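Local coordinates for protein kappa-carrageenase (Zobellia galactanivorans, PDB 5OCR) that probably hydrolyses kappa-carrageenan, a sulfated galactan of red algae, through this family 16 glycoside hydrolase domain of beta-jellyroll fold, at residues I23-A27 with S28-N32; W214-G218 with V219-R223; N254-N257 with P258-A262. All coordinates share one frame; numbering follows the deposited sequence.

Contact 1 (I23-A27 with S28-N32); sequences IKWSA and SDEFN. With MG (magnesium ion), chain F.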
loop_
_atom_site.group_PDB
_atom_site.type_symbol
_atom_site.label_atom_id
_atom_site.label_comp_id
_atom_site.label_asym_id
_atom_site.label_seq_id
_atom_site.Cartn_x
_atom_site.Cartn_y
_atom_site.Cartn_z
ATOM N N ILE A 23 -7.290 -20.720 2.092
ATOM C CA ILE A 23 -7.287 -19.457 2.774
ATOM C C ILE A 23 -6.399 -19.514 4.016
ATOM O O ILE A 23 -6.294 -20.609 4.660
ATOM C CB ILE A 23 -8.709 -18.956 3.064
ATOM C CG1 ILE A 23 -8.624 -17.399 3.218
ATOM C CG2 ILE A 23 -9.305 -19.800 4.216
ATOM C CD1 ILE A 23 -9.802 -16.579 2.746
ATOM N N LYS A 24 -5.688 -18.398 4.293
ATOM C CA LYS A 24 -4.771 -18.285 5.420
ATOM C C LYS A 24 -5.336 -17.224 6.355
ATOM O O LYS A 24 -5.235 -16.013 6.078
ATOM C CB LYS A 24 -3.368 -17.937 4.902
ATOM C CG LYS A 24 -2.758 -19.014 3.972
ATOM C CD LYS A 24 -2.772 -20.450 4.514
ATOM C CE LYS A 24 -1.639 -20.737 5.466
ATOM N NZ LYS A 24 -1.528 -22.222 5.535
ATOM N N TRP A 25 -6.038 -17.680 7.419
ATOM C CA TRP A 25 -6.616 -16.782 8.385
ATOM C C TRP A 25 -5.642 -15.860 9.097
ATOM O O TRP A 25 -6.040 -14.787 9.480
ATOM C CB TRP A 25 -7.516 -17.565 9.346
ATOM C CG TRP A 25 -8.762 -17.919 8.595
ATOM C CD1 TRP A 25 -9.151 -19.200 8.071
ATOM C CD2 TRP A 25 -9.805 -16.980 8.166
ATOM N NE1 TRP A 25 -10.337 -19.094 7.412
ATOM C CE2 TRP A 25 -10.784 -17.770 7.402
ATOM C CE3 TRP A 25 -10.023 -15.579 8.338
ATOM C CZ2 TRP A 25 -11.936 -17.192 6.879
ATOM C CZ3 TRP A 25 -11.178 -14.996 7.741
ATOM C CH2 TRP A 25 -12.110 -15.782 7.052
ATOM N N SER A 26 -4.328 -16.188 9.125
ATOM C CA SER A 26 -3.369 -15.260 9.748
ATOM C C SER A 26 -3.187 -13.935 9.058
ATOM O O SER A 26 -2.583 -13.021 9.632
ATOM C CB SER A 26 -1.998 -15.919 9.896
ATOM O OG SER A 26 -1.679 -16.428 8.615
ATOM N N ALA A 27 -3.709 -13.766 7.825
ATOM C CA ALA A 27 -3.716 -12.400 7.308
ATOM C C ALA A 27 -5.000 -12.182 6.534
ATOM O O ALA A 27 -5.052 -11.401 5.565
ATOM C CB ALA A 27 -2.506 -12.116 6.351
ATOM N N SER A 28 -6.064 -12.898 6.929
ATOM C CA SER A 28 -7.370 -12.647 6.316
ATOM C C SER A 28 -8.327 -12.141 7.359
ATOM O O SER A 28 -8.298 -12.609 8.522
ATOM C CB SER A 28 -7.957 -13.922 5.696
ATOM O OG SER A 28 -7.075 -14.510 4.760
ATOM N N ASP A 29 -9.194 -11.207 6.961
ATOM C CA ASP A 29 -10.088 -10.622 7.956
ATOM C C ASP A 29 -11.280 -10.059 7.181
ATOM O O ASP A 29 -11.084 -9.255 6.225
ATOM C CB ASP A 29 -9.331 -9.521 8.729
ATOM C CG ASP A 29 -9.964 -9.206 10.118
ATOM O OD1 ASP A 29 -11.241 -9.241 10.244
ATOM O OD2 ASP A 29 -9.152 -8.868 11.026
ATOM N N GLU A 30 -12.494 -10.445 7.580
ATOM C CA GLU A 30 -13.754 -9.849 6.969
ATOM C C GLU A 30 -14.222 -8.634 7.761
ATOM O O GLU A 30 -15.219 -7.987 7.381
ATOM C CB GLU A 30 -14.881 -10.871 6.990
ATOM C CG GLU A 30 -14.539 -12.162 6.269
ATOM C CD GLU A 30 -14.325 -12.009 4.769
ATOM O OE1 GLU A 30 -15.171 -11.307 4.126
ATOM O OE2 GLU A 30 -13.385 -12.683 4.177
ATOM N N PHE A 31 -13.491 -8.317 8.834
ATOM C CA PHE A 31 -13.806 -7.085 9.623
ATOM C C PHE A 31 -15.228 -7.044 10.145
ATOM O O PHE A 31 -15.814 -5.965 10.304
ATOM C CB PHE A 31 -13.491 -5.823 8.833
ATOM C CG PHE A 31 -12.004 -5.723 8.472
ATOM C CD1 PHE A 31 -11.021 -5.766 9.469
ATOM C CD2 PHE A 31 -11.615 -5.717 7.114
ATOM C CE1 PHE A 31 -9.671 -5.711 9.122
ATOM C CE2 PHE A 31 -10.231 -5.712 6.780
ATOM C CZ PHE A 31 -9.283 -5.730 7.782
ATOM N N ASN A 32 -15.732 -8.229 10.450
ATOM C CA ASN A 32 -17.091 -8.325 11.028
ATOM C C ASN A 32 -17.082 -7.990 12.505
ATOM O O ASN A 32 -18.136 -7.676 13.019
ATOM C CB ASN A 32 -17.547 -9.731 10.787
ATOM C CG ASN A 32 -18.111 -9.861 9.388
ATOM O OD1 ASN A 32 -18.581 -8.840 8.781
ATOM N ND2 ASN A 32 -18.103 -11.029 8.872
HETATM MG MG MG F . -16.411 -6.928 5.802
HETATM O O HOH W 1 -18.436 -8.034 6.487
#
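Ser28 folds back onto Lys24 and Trp25, and its short side chain illustrates how much one hydroxyl can organise. Ser28 CB sits against the benzo part of the indole, 3.7 Å from Trp25 CE3, while Ser28 O lies at the edge of that ring, 3.4 Å from Trp25 CE3. With OG beside its own backbone N (chi1 -56°), the hydroxyl turns onto the backbone of Lys24, and Ser28 OG donates to Lys24 O at 2.7 Å. It approaches from above the carbonyl plane, and Ala27 N, 3.2 Å from Lys24 O, comes to the opposite face, so that two donors grip one oxygen. Ser28 N bonds to Trp25 O at 3.2 Å, and the two backbone bonds close successive overlapping turns, 24-27 and 25-28, after strand 21-23. Ser28 OG also passes 3.6 Å from Ile23 CG1 and bonds to Val282 N, tying these turns to strand 273-285. Beyond them the chain forms an Asx turn, in which Asp29 OD1 accepts from Phe31 N, and Glu30 O ligates a magnesium ion at 2.2 Å together with Gly66 O and Asp278 O. The carboxylate of Glu30 turns to another partner, pairing through OE2 with Arg281.

Contact 2 (W214-G218 with V219-R223); sequences WYVDG and VEVAR
Val216 and Val221 meet through their methyl groups, CG2 to CG2 at 3.9 Å, on the face of this hairpin that also carries Trp214 and Ala222. Val221 places CG2 between its backbone N and carbonyl carbon (chi1 of CG1 -60°), which brings that methyl near the Trp214 CB as well. The indole lies alongside the other strand, Trp214 CE3 3.8 Å from Ala222 CB and its edge against Ala222 O, while Trp214 NE1 bonds to Asp140 O. Leu162 and Trp190 extend this apolar cluster. Val221 and Ala222 both face Trp214, a classic beta bulge: Trp214 O accepts from Val221 N at 2.8 Å, and Trp214 N donates to Ala222 O. At the hairpin's end a type I' turn from Val216 to Val219, with Asp217 and Gly218 at its corners, reverses the chain.

On the other face CE2 of Tyr215 meets Glu220 CB at 3.9 Å, the two side chains crossing at a slant. Tyr215 OH bonds to Glu206 and shares a water with Glu220 OE1. Arg223 grips this carboxylate side-on, Arg223 NE to Glu220 OE2 at 2.8 Å and NH2 to Glu220 OE1 at 3.0 Å, both oxygens met on their syn sides. Arg223 NH1 pairs with Glu211. Two straight bonds fix the rotation of the Glu220 carboxylate, and the guanidinium, held between Glu220 and Glu211, probably offsets both negative charges.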
loop_
_atom_site.group_PDB
_atom_site.type_symbol
_atom_site.label_atom_id
_atom_site.label_comp_id
_atom_site.label_asym_id
_atom_site.label_seq_id
_atom_site.Cartn_x
_atom_site.Cartn_y
_atom_site.Cartn_z
ATOM N N TRP A 214 -1.415 -8.887 -11.479
ATOM C CA TRP A 214 -2.358 -8.026 -10.725
ATOM C C TRP A 214 -3.723 -8.001 -11.346
ATOM O O TRP A 214 -3.865 -8.028 -12.628
ATOM C CB TRP A 214 -1.841 -6.621 -10.798
ATOM C CG TRP A 214 -0.599 -6.226 -10.033
ATOM C CD1 TRP A 214 -0.554 -5.510 -8.837
ATOM C CD2 TRP A 214 0.803 -6.489 -10.388
ATOM N NE1 TRP A 214 0.750 -5.312 -8.419
ATOM C CE2 TRP A 214 1.617 -5.815 -9.368
ATOM C CE3 TRP A 214 1.445 -7.111 -11.485
ATOM C CZ2 TRP A 214 3.007 -5.862 -9.397
ATOM C CZ3 TRP A 214 2.816 -7.161 -11.509
ATOM C CH2 TRP A 214 3.602 -6.529 -10.499
ATOM N N TYR A 215 -4.731 -7.927 -10.491
ATOM C CA TYR A 215 -6.132 -7.953 -10.950
ATOM C C TYR A 215 -6.933 -6.827 -10.346
ATOM O O TYR A 215 -6.759 -6.447 -9.210
ATOM C CB TYR A 215 -6.786 -9.268 -10.467
ATOM C CG TYR A 215 -6.076 -10.510 -10.975
ATOM C CD1 TYR A 215 -5.025 -11.082 -10.245
ATOM C CD2 TYR A 215 -6.497 -11.100 -12.192
ATOM C CE1 TYR A 215 -4.390 -12.285 -10.726
ATOM C CE2 TYR A 215 -5.844 -12.265 -12.698
ATOM C CZ TYR A 215 -4.840 -12.833 -11.915
ATOM O OH TYR A 215 -4.200 -13.969 -12.428
ATOM N N VAL A 216 -7.830 -6.230 -11.115
ATOM C CA VAL A 216 -8.763 -5.220 -10.546
ATOM C C VAL A 216 -10.149 -5.716 -10.905
ATOM O O VAL A 216 -10.440 -5.916 -12.118
ATOM C CB VAL A 216 -8.483 -3.776 -11.041
ATOM C CG1 VAL A 216 -9.541 -2.760 -10.543
ATOM C CG2 VAL A 216 -7.065 -3.399 -10.664
ATOM N N ASP A 217 -11.049 -5.845 -9.918
ATOM C CA ASP A 217 -12.378 -6.361 -10.182
ATOM C C ASP A 217 -12.392 -7.615 -11.083
ATOM O O ASP A 217 -13.221 -7.720 -12.040
ATOM C CB ASP A 217 -13.258 -5.239 -10.785
ATOM C CG ASP A 217 -13.727 -4.230 -9.731
ATOM O OD1 ASP A 217 -13.603 -4.496 -8.517
ATOM O OD2 ASP A 217 -14.342 -3.222 -10.165
ATOM N N GLY A 218 -11.425 -8.457 -10.849
ATOM C CA GLY A 218 -11.334 -9.808 -11.445
ATOM C C GLY A 218 -10.830 -9.733 -12.877
ATOM O O GLY A 218 -11.056 -10.667 -13.654
ATOM N N VAL A 219 -10.201 -8.635 -13.248
ATOM C CA VAL A 219 -9.637 -8.490 -14.616
ATOM C C VAL A 219 -8.139 -8.425 -14.457
ATOM O O VAL A 219 -7.654 -7.602 -13.685
ATOM C CB VAL A 219 -10.168 -7.291 -15.349
ATOM C CG1 VAL A 219 -9.493 -7.171 -16.705
ATOM C CG2 VAL A 219 -11.693 -7.345 -15.435
ATOM N N GLU A 220 -7.366 -9.255 -15.150
ATOM C CA GLU A 220 -5.892 -9.039 -15.130
ATOM C C GLU A 220 -5.503 -7.685 -15.745
ATOM O O GLU A 220 -5.886 -7.386 -16.921
ATOM C CB GLU A 220 -5.157 -10.161 -15.895
ATOM C CG GLU A 220 -3.668 -9.849 -16.051
ATOM C CD GLU A 220 -2.876 -11.040 -16.677
ATOM O OE1 GLU A 220 -3.371 -12.170 -16.728
ATOM O OE2 GLU A 220 -1.745 -10.840 -17.141
ATOM N N VAL A 221 -4.773 -6.865 -15.023
ATOM C CA VAL A 221 -4.372 -5.560 -15.534
ATOM C C VAL A 221 -2.847 -5.440 -15.695
ATOM O O VAL A 221 -2.380 -4.521 -16.366
ATOM C CB VAL A 221 -4.876 -4.384 -14.664
ATOM C CG1 VAL A 221 -6.395 -4.366 -14.592
ATOM C CG2 VAL A 221 -4.297 -4.448 -13.233
ATOM N N ALA A 222 -2.053 -6.369 -15.155
ATOM C CA ALA A 222 -0.621 -6.243 -15.310
ATOM C C ALA A 222 0.036 -7.534 -14.955
ATOM O O ALA A 222 -0.549 -8.333 -14.218
ATOM C CB ALA A 222 -0.015 -5.198 -14.368
ATOM N N ARG A 223 1.250 -7.728 -15.476
ATOM C CA ARG A 223 2.005 -8.923 -15.084
ATOM C C ARG A 223 3.459 -8.623 -15.281
ATOM O O ARG A 223 3.819 -7.933 -16.276
ATOM C CB ARG A 223 1.521 -10.088 -15.970
ATOM C CG ARG A 223 2.312 -11.362 -15.938
ATOM C CD ARG A 223 1.794 -12.256 -17.098
ATOM N NE ARG A 223 0.403 -12.691 -16.960
ATOM C CZ ARG A 223 -0.003 -13.961 -16.885
ATOM N NH1 ARG A 223 0.905 -14.939 -16.854
ATOM N NH2 ARG A 223 -1.292 -14.263 -16.794
HETATM O O HOH W 2 -4.506 -14.127 -15.058
#

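Contact 3 (N254-N257 with P258-A262); sequences NAIN and PETDA
Asn257 and Thr260 make the tight half of this turn. The carbonyl O of Asn257 takes two donors from one residue: Thr260 N at 2.9 Å, arriving from above the carbonyl plane, and Thr260 OG1 at 2.7 Å, lying in that plane on a lone pair. The hydroxyl gets there because OG1 stands between the backbone N and the carbonyl carbon of Thr260 (chi1 64°). Thr260 CG2 then rests across the amide of Asn257, 3.7 Å from its ND2. That amide is used as well. With CG anti to the backbone N, Asn257 swings OD1 over the following residues, where it accepts from Glu259 N at 2.8 Å and also from Asn78 ND2. Replacing Asn257 with an alanine is likely to leave Glu259 N and the Asn78 amide without this acceptor, and to strip Thr260 CG2 of its contact with the amide.

Packing is sparser on the side of Ile256. Only CG2 of the Ile256 side chain approaches residues 258-262, 3.7 Å from Asp261 CB and 4.2 Å from Thr260 OG1, with no polar bond between these side chains. Thr260 and Glu259 lie at the protein surface, and the carboxylate of Glu259 has a long, weak ion pair with Arg265. Asp261 spends its own carboxylate on the helix ahead, OD2 accepting from Ala264 N as an N-cap. Pro258 and Glu259 hold the two middle positions of a type I beta turn, so the chain runs from strand 252-255 through a beta turn with an overlapping Asx turn directly into capped helix 262-267.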
loop_
_atom_site.group_PDB
_atom_site.type_symbol
_atom_site.label_atom_id
_atom_site.label_comp_id
_atom_site.label_asym_id
_atom_site.label_seq_id
_atom_site.Cartn_x
_atom_site.Cartn_y
_atom_site.Cartn_z
ATOM N N ASN A 254 9.016 14.375 1.983
ATOM C CA ASN A 254 9.325 15.290 3.103
ATOM C C ASN A 254 8.036 15.957 3.547
ATOM O O ASN A 254 7.317 16.506 2.709
ATOM C CB ASN A 254 10.306 16.363 2.695
ATOM C CG ASN A 254 11.667 15.787 2.362
ATOM O OD1 ASN A 254 12.670 16.176 2.963
ATOM N ND2 ASN A 254 11.703 14.816 1.433
ATOM N N ALA A 255 7.753 15.933 4.833
ATOM C CA ALA A 255 6.559 16.676 5.297
ATOM C C ALA A 255 6.522 18.185 4.937
ATOM O O ALA A 255 7.552 18.845 4.979
ATOM C CB ALA A 255 6.347 16.483 6.784
ATOM N N ILE A 256 5.354 18.708 4.551
ATOM C CA ILE A 256 5.128 20.195 4.361
ATOM C C ILE A 256 4.267 20.655 5.527
ATOM O O ILE A 256 3.289 20.008 5.886
ATOM C CB ILE A 256 4.428 20.444 2.989
ATOM C CG1 ILE A 256 5.291 19.816 1.863
ATOM C CG2 ILE A 256 4.015 21.901 2.790
ATOM C CD1 ILE A 256 4.960 20.287 0.475
ATOM N N ASN A 257 4.628 21.754 6.181
ATOM C CA ASN A 257 3.769 22.336 7.161
ATOM C C ASN A 257 2.513 22.910 6.482
ATOM O O ASN A 257 2.626 23.851 5.662
ATOM C CB ASN A 257 4.545 23.441 7.900
ATOM C CG ASN A 257 3.744 24.119 8.975
ATOM O OD1 ASN A 257 2.517 24.040 9.059
ATOM N ND2 ASN A 257 4.479 24.862 9.836
ATOM N N PRO A 258 1.329 22.305 6.783
ATOM C CA PRO A 258 0.177 22.765 6.099
ATOM C C PRO A 258 -0.196 24.189 6.360
ATOM O O PRO A 258 -0.884 24.723 5.518
ATOM C CB PRO A 258 -0.886 21.674 6.393
ATOM C CG PRO A 258 -0.524 21.189 7.763
ATOM C CD PRO A 258 0.990 21.292 7.809
ATOM N N GLU A 259 0.376 24.887 7.391
ATOM C CA GLU A 259 0.229 26.369 7.541
ATOM C C GLU A 259 1.254 27.273 6.793
ATOM O O GLU A 259 1.233 28.515 6.871
ATOM C CB GLU A 259 0.154 26.791 9.013
ATOM C CG GLU A 259 -0.517 25.794 9.960
ATOM C CD GLU A 259 -2.013 25.555 9.744
ATOM O OE1 GLU A 259 -2.665 26.386 9.078
ATOM O OE2 GLU A 259 -2.562 24.538 10.273
ATOM N N THR A 260 2.161 26.652 6.066
ATOM C CA THR A 260 3.123 27.386 5.247
ATOM C C THR A 260 2.893 27.262 3.765
ATOM O O THR A 260 3.715 27.783 3.008
ATOM C CB THR A 260 4.558 26.840 5.424
ATOM O OG1 THR A 260 4.641 25.438 4.931
ATOM C CG2 THR A 260 4.952 27.004 6.847
ATOM N N ASP A 261 1.857 26.544 3.343
ATOM C CA ASP A 261 1.642 26.303 1.901
ATOM C C ASP A 261 0.170 26.454 1.556
ATOM O O ASP A 261 -0.666 25.820 2.205
ATOM C CB ASP A 261 2.222 24.917 1.544
ATOM C CG ASP A 261 1.814 24.442 0.177
ATOM O OD1 ASP A 261 2.588 24.707 -0.767
ATOM O OD2 ASP A 261 0.735 23.852 -0.003
ATOM N N ALA A 262 -0.196 27.259 0.528
ATOM C CA ALA A 262 -1.630 27.553 0.291
ATOM C C ALA A 262 -2.376 26.294 -0.069
ATOM O O ALA A 262 -3.512 26.113 0.355
ATOM C CB ALA A 262 -1.825 28.537 -0.846
#

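In the fold
All three contacts are local, each made within one unbroken run of chain, and they share no secondary-structure element. Contacts 1 and 2 are partly buried and lie about 21 Å apart between centres. Contact 1 anchors a loop to strand 273-285 through backbone bonds, a serine hydroxyl and a salt bridge, and supplies a backbone oxygen to a magnesium site, whereas contact 2 belongs to the hairpin of strands 211-216 and 219-225, with an apolar face and an ionic one. Contact 3 is a surface turn leading into helix 262-267, about 36 Å and 38 Å from the centres of contacts 2 and 1, on the opposite side of the chain's centre. Asx turns occur in contacts 1 and 3; only in contact 2 do the two segments pair as strands.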